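Long-range contact in serine protease (Arthrobacter nicotinovorans, PDB 3WY8), which is the C-terminal, trypsin-like serine protease domain of a longer precursor and probably cleaves peptide bonds, with keratinolytic activity: residues A74-Q82 against V208-S219. Residues are numbered along the deposited sequence; the frame is centred on the assembly and turned at random.
Sequences AKALYAPTQ and VIQSTYNTAAAS
V208 meets Q82 and P80 at the start of the interface. Its CG1 lies 3.5 Å from Q82 OE1 and also packs on P80 CB; a compact branched residue fits because its methyls reach both partners. The bend at chi2 of Q82 (89°) brings the amide against the valine, which comes to meet it from the opposite direction. One turn on, T212 uses two short branches to meet two partners. OG1 lies 3.5 Å from P80 CB; with OG1 beside the backbone N (chi1 -55°), CG2 lies anti to that N and comes to 3.3 Å from Y78 O. P80 sits at the N-cap of helix 81-84, where its ring restricts phi to a value suiting this extended residue. A216 has only a methyl, which lets the Y78 ring lie close: its CA stands over one ring face in a CH-pi contact, 4.2 Å from the centroid, and its CB touches Y78 CD2. S219 is small enough for CB to abut Y78 OH while OG turns back to donate to T215 O at 2.6 Å. The terminal carboxylate faces the extended chain of K75 in a long salt bridge, NZ to OXT 3.7 Å, supplemented by a water linking NZ to S219 O. Residues 208-218 of the C-terminal helix 207-218 run nearly antiparallel (163°) to strand 76-78 on the outside of the six-stranded barrel of this chymotrypsin-like fold, with A216 also touching F95 of adjacent strand 94-98.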
ATOM      1  N   ALA A  74     -11.779   8.497  -2.516  1.00 22.05           N
ATOM      2  CA  ALA A  74     -10.992   8.622  -3.745  1.00 22.39           C
ATOM      3  C   ALA A  74     -11.783   9.311  -4.842  1.00 22.64           C
ATOM      4  O   ALA A  74     -12.936   8.961  -5.099  1.00 22.88           O
ATOM      5  CB  ALA A  74     -10.525   7.256  -4.230  1.00 22.21           C
ATOM      6  N   LYS A  75     -11.160  10.291  -5.487  1.00 22.66           N
ATOM      7  CA  LYS A  75     -11.749  10.863  -6.692  1.00 22.82           C
ATOM      8  C   LYS A  75     -11.243  10.157  -7.947  1.00 22.18           C
ATOM      9  O   LYS A  75     -11.967  10.055  -8.929  1.00 22.67           O
ATOM     10  CB  LYS A  75     -11.557  12.381  -6.772  1.00 23.33           C
ATOM     11  CG  LYS A  75     -10.141  12.863  -6.926  1.00 25.17           C
ATOM     12  CD  LYS A  75     -10.123  14.328  -7.339  1.00 26.72           C
ATOM     13  CE  LYS A  75      -8.703  14.774  -7.609  1.00 27.80           C
ATOM     14  NZ  LYS A  75      -8.547  16.252  -7.577  1.00 29.23           N
ATOM     15  N   ALA A  76     -10.011   9.650  -7.906  1.00 21.35           N
ATOM     16  CA  ALA A  76      -9.447   8.931  -9.049  1.00 20.56           C
ATOM     17  C   ALA A  76      -8.465   7.851  -8.613  1.00 20.10           C
ATOM     18  O   ALA A  76      -7.922   7.906  -7.512  1.00 19.90           O
ATOM     19  CB  ALA A  76      -8.788   9.906 -10.022  1.00 20.46           C
ATOM     20  N   LEU A  77      -8.265   6.860  -9.481  1.00 19.56           N
ATOM     21  CA  LEU A  77      -7.406   5.715  -9.187  1.00 19.46           C
ATOM     22  C   LEU A  77      -6.495   5.442 -10.368  1.00 19.37           C
ATOM     23  O   LEU A  77      -6.941   5.470 -11.523  1.00 19.41           O
ATOM     24  CB  LEU A  77      -8.248   4.471  -8.885  1.00 19.52           C
ATOM     25  CG  LEU A  77      -9.338   4.602  -7.821  1.00 19.52           C
ATOM     26  CD1 LEU A  77     -10.322   3.442  -7.923  1.00 19.68           C
ATOM     27  CD2 LEU A  77      -8.732   4.707  -6.425  1.00 20.23           C
ATOM     28  N   TYR A  78      -5.222   5.177 -10.078  1.00 19.23           N
ATOM     29  CA  TYR A  78      -4.203   5.024 -11.117  1.00 19.41           C
ATOM     30  C   TYR A  78      -3.370   3.768 -10.935  1.00 19.63           C
ATOM     31  O   TYR A  78      -2.607   3.656  -9.979  1.00 19.65           O
ATOM     32  CB  TYR A  78      -3.295   6.257 -11.149  1.00 19.38           C
ATOM     33  CG  TYR A  78      -4.067   7.523 -11.418  1.00 19.53           C
ATOM     34  CD1 TYR A  78      -4.292   7.958 -12.724  1.00 20.03           C
ATOM     35  CD2 TYR A  78      -4.612   8.265 -10.370  1.00 18.70           C
ATOM     36  CE1 TYR A  78      -5.023   9.114 -12.975  1.00 20.08           C
ATOM     37  CE2 TYR A  78      -5.346   9.422 -10.611  1.00 19.61           C
ATOM     38  CZ  TYR A  78      -5.548   9.839 -11.915  1.00 19.88           C
ATOM     39  OH  TYR A  78      -6.274  10.985 -12.146  1.00 19.10           O
ATOM     40  N   ALA A  79      -3.522   2.832 -11.865  1.00 19.52           N
ATOM     41  CA  ALA A  79      -2.705   1.629 -11.889  1.00 19.91           C
ATOM     42  C   ALA A  79      -1.992   1.541 -13.238  1.00 20.13           C
ATOM     43  O   ALA A  79      -2.515   2.042 -14.241  1.00 20.34           O
ATOM     44  CB  ALA A  79      -3.568   0.398 -11.654  1.00 20.06           C
ATOM     45  N   PRO A  80      -0.797   0.913 -13.275  1.00 20.32           N
ATOM     46  CA  PRO A  80      -0.121   0.729 -14.558  1.00 20.48           C
ATOM     47  C   PRO A  80      -0.939  -0.153 -15.494  1.00 20.62           C
ATOM     48  O   PRO A  80      -1.725  -0.992 -15.029  1.00 20.54           O
ATOM     49  CB  PRO A  80       1.196   0.031 -14.184  1.00 20.61           C
ATOM     50  CG  PRO A  80       1.025  -0.454 -12.800  1.00 20.91           C
ATOM     51  CD  PRO A  80       0.023   0.443 -12.144  1.00 20.19           C
ATOM     52  N   THR A  81      -0.761   0.055 -16.799  1.00 20.83           N
ATOM     53  CA  THR A  81      -1.430  -0.742 -17.829  1.00 21.35           C
ATOM     54  C   THR A  81      -1.240  -2.231 -17.571  1.00 20.80           C
ATOM     55  O   THR A  81      -2.181  -3.023 -17.699  1.00 20.97           O
ATOM     56  CB  THR A  81      -0.873  -0.409 -19.240  1.00 21.25           C
ATOM     57  OG1 THR A  81      -0.894   1.007 -19.437  1.00 23.17           O
ATOM     58  CG2 THR A  81      -1.703  -1.085 -20.326  1.00 22.67           C
ATOM     59  N   GLN A  82      -0.014  -2.595 -17.201  1.00 20.85           N
ATOM     60  CA  GLN A  82       0.347  -3.979 -16.935  1.00 20.32           C
ATOM     61  C   GLN A  82      -0.504  -4.589 -15.830  1.00 20.41           C
ATOM     62  O   GLN A  82      -0.793  -5.787 -15.868  1.00 20.11           O
ATOM     63  CB  GLN A  82       1.833  -4.098 -16.601  1.00 20.59           C
ATOM     64  CG  GLN A  82       2.776  -3.758 -17.763  1.00 20.81           C
ATOM     65  CD  GLN A  82       3.141  -2.281 -17.836  1.00 21.20           C
ATOM     66  OE1 GLN A  82       2.385  -1.411 -17.398  1.00 21.33           O
ATOM     67  NE2 GLN A  82       4.315  -1.992 -18.394  1.00 22.74           N
ATOM     68  N   VAL A 208       8.125   1.714 -14.508  1.00 17.94           N
ATOM     69  CA  VAL A 208       6.696   1.573 -14.824  1.00 18.00           C
ATOM     70  C   VAL A 208       5.841   2.126 -13.677  1.00 17.92           C
ATOM     71  O   VAL A 208       4.947   2.952 -13.890  1.00 18.02           O
ATOM     72  CB  VAL A 208       6.323   0.106 -15.152  1.00 17.90           C
ATOM     73  CG1 VAL A 208       4.816  -0.055 -15.322  1.00 18.16           C
ATOM     74  CG2 VAL A 208       7.059  -0.366 -16.421  1.00 18.53           C
ATOM     75  N   ILE A 209       6.145   1.686 -12.457  1.00 17.66           N
ATOM     76  CA  ILE A 209       5.430   2.160 -11.276  1.00 17.37           C
ATOM     77  C   ILE A 209       5.694   3.661 -11.042  1.00 17.32           C
ATOM     78  O   ILE A 209       4.783   4.406 -10.666  1.00 17.39           O
ATOM     79  CB  ILE A 209       5.742   1.265 -10.044  1.00 17.24           C
ATOM     80  CG1 ILE A 209       5.136  -0.129 -10.270  1.00 16.90           C
ATOM     81  CG2 ILE A 209       5.222   1.897  -8.755  1.00 17.07           C
ATOM     82  CD1 ILE A 209       5.571  -1.216  -9.265  1.00 16.93           C
ATOM     83  N   GLN A 210       6.925   4.099 -11.304  1.00 17.49           N
ATOM     84  CA  GLN A 210       7.274   5.518 -11.221  1.00 18.09           C
ATOM     85  C   GLN A 210       6.403   6.369 -12.145  1.00 18.42           C
ATOM     86  O   GLN A 210       5.918   7.427 -11.747  1.00 18.22           O
ATOM     87  CB  GLN A 210       8.749   5.735 -11.559  1.00 18.03           C
ATOM     88  CG  GLN A 210       9.199   7.181 -11.433  1.00 18.65           C
ATOM     89  CD  GLN A 210      10.667   7.359 -11.737  1.00 19.75           C
ATOM     90  OE1 GLN A 210      11.233   6.645 -12.561  1.00 21.25           O
ATOM     91  NE2 GLN A 210      11.296   8.317 -11.066  1.00 21.17           N
ATOM     92  N   SER A 211       6.212   5.903 -13.377  1.00 19.12           N
ATOM     93  CA  SER A 211       5.371   6.615 -14.344  1.00 19.61           C
ATOM     94  C   SER A 211       3.919   6.738 -13.871  1.00 19.57           C
ATOM     95  O   SER A 211       3.275   7.776 -14.077  1.00 19.53           O
ATOM     96  CB  SER A 211       5.442   5.946 -15.717  1.00 19.96           C
ATOM     97  OG  SER A 211       6.702   6.189 -16.322  1.00 22.02           O
ATOM     98  N   THR A 212       3.414   5.686 -13.227  1.00 19.51           N
ATOM     99  CA  THR A 212       2.066   5.708 -12.656  1.00 19.44           C
ATOM    100  C   THR A 212       1.991   6.713 -11.514  1.00 18.99           C
ATOM    101  O   THR A 212       1.035   7.480 -11.420  1.00 18.65           O
ATOM    102  CB  THR A 212       1.616   4.305 -12.180  1.00 19.53           C
ATOM    103  OG1 THR A 212       1.726   3.377 -13.266  1.00 20.87           O
ATOM    104  CG2 THR A 212       0.169   4.332 -11.712  1.00 19.86           C
ATOM    105  N   TYR A 213       3.010   6.713 -10.656  1.00 18.67           N
ATOM    106  CA  TYR A 213       3.096   7.690  -9.576  1.00 18.86           C
ATOM    107  C   TYR A 213       3.081   9.122 -10.128  1.00 19.20           C
ATOM    108  O   TYR A 213       2.352   9.982  -9.622  1.00 19.01           O
ATOM    109  CB  TYR A 213       4.341   7.448  -8.711  1.00 18.77           C
ATOM    110  CG  TYR A 213       4.703   8.642  -7.862  1.00 18.70           C
ATOM    111  CD1 TYR A 213       3.997   8.931  -6.695  1.00 18.27           C
ATOM    112  CD2 TYR A 213       5.732   9.502  -8.244  1.00 17.92           C
ATOM    113  CE1 TYR A 213       4.314  10.041  -5.921  1.00 18.71           C
ATOM    114  CE2 TYR A 213       6.057  10.616  -7.481  1.00 19.44           C
ATOM    115  CZ  TYR A 213       5.345  10.880  -6.320  1.00 19.58           C
ATOM    116  OH  TYR A 213       5.668  11.983  -5.563  1.00 20.16           O
ATOM    117  N   ASN A 214       3.878   9.359 -11.170  1.00 19.72           N
ATOM    118  CA  ASN A 214       4.021  10.689 -11.768  1.00 20.15           C
ATOM    119  C   ASN A 214       2.695  11.268 -12.250  1.00 20.25           C
ATOM    120  O   ASN A 214       2.386  12.430 -11.972  1.00 20.22           O
ATOM    121  CB  ASN A 214       5.033  10.664 -12.919  1.00 20.49           C
ATOM    122  CG  ASN A 214       6.476  10.548 -12.442  1.00 21.71           C
ATOM    123  OD1 ASN A 214       6.805  10.883 -11.301  1.00 22.50           O
ATOM    124  ND2 ASN A 214       7.347  10.077 -13.326  1.00 23.16           N
ATOM    125  N   THR A 215       1.908  10.453 -12.951  1.00 20.09           N
ATOM    126  CA  THR A 215       0.588  10.897 -13.417  1.00 20.44           C
ATOM    127  C   THR A 215      -0.399  11.104 -12.256  1.00 20.30           C
ATOM    128  O   THR A 215      -1.114  12.107 -12.213  1.00 19.64           O
ATOM    129  CB  THR A 215       0.009   9.997 -14.559  1.00 20.68           C
ATOM    130  OG1 THR A 215      -1.195  10.581 -15.071  1.00 20.99           O
ATOM    131  CG2 THR A 215      -0.279   8.570 -14.091  1.00 21.49           C
ATOM    132  N   ALA A 216      -0.407  10.174 -11.303  1.00 20.17           N
ATOM    133  CA  ALA A 216      -1.287  10.284 -10.140  1.00 20.23           C
ATOM    134  C   ALA A 216      -0.984  11.537  -9.323  1.00 20.34           C
ATOM    135  O   ALA A 216      -1.893  12.272  -8.948  1.00 20.13           O
ATOM    136  CB  ALA A 216      -1.178   9.040  -9.268  1.00 20.18           C
ATOM    137  N   ALA A 217       0.303  11.784  -9.076  1.00 20.86           N
ATOM    138  CA  ALA A 217       0.750  12.866  -8.191  1.00 21.46           C
ATOM    139  C   ALA A 217       0.387  14.263  -8.698  1.00 22.22           C
ATOM    140  O   ALA A 217       0.252  15.201  -7.910  1.00 22.15           O
ATOM    141  CB  ALA A 217       2.252  12.762  -7.955  1.00 21.50           C
ATOM    142  N   ALA A 218       0.245  14.390 -10.015  1.00 23.07           N
ATOM    143  CA  ALA A 218      -0.121  15.663 -10.638  1.00 24.20           C
ATOM    144  C   ALA A 218      -1.638  15.847 -10.742  1.00 24.80           C
ATOM    145  O   ALA A 218      -2.119  16.970 -10.924  1.00 25.49           O
ATOM    146  CB  ALA A 218       0.522  15.772 -12.018  1.00 24.28           C
ATOM    147  N   SER A 219      -2.377  14.746 -10.604  1.00 25.38           N
ATOM    148  CA  SER A 219      -3.814  14.695 -10.918  1.00 25.96           C
ATOM    149  C   SER A 219      -4.744  15.175  -9.804  1.00 26.54           C
ATOM    150  O   SER A 219      -4.324  15.459  -8.690  1.00 26.75           O
ATOM    151  CB  SER A 219      -4.205  13.279 -11.337  1.00 25.87           C
ATOM    152  OG  SER A 219      -3.543  12.908 -12.532  1.00 25.65           O
ATOM    153  OXT SER A 219      -5.960  15.279 -10.004  1.00 27.29           O
TER
HETATM  154  O   HOH W   1      -5.876  16.483  -6.709  1.00 32.54           O
HETATM  155  O   HOH W   2      -7.975  13.254 -10.549  1.00 32.91           O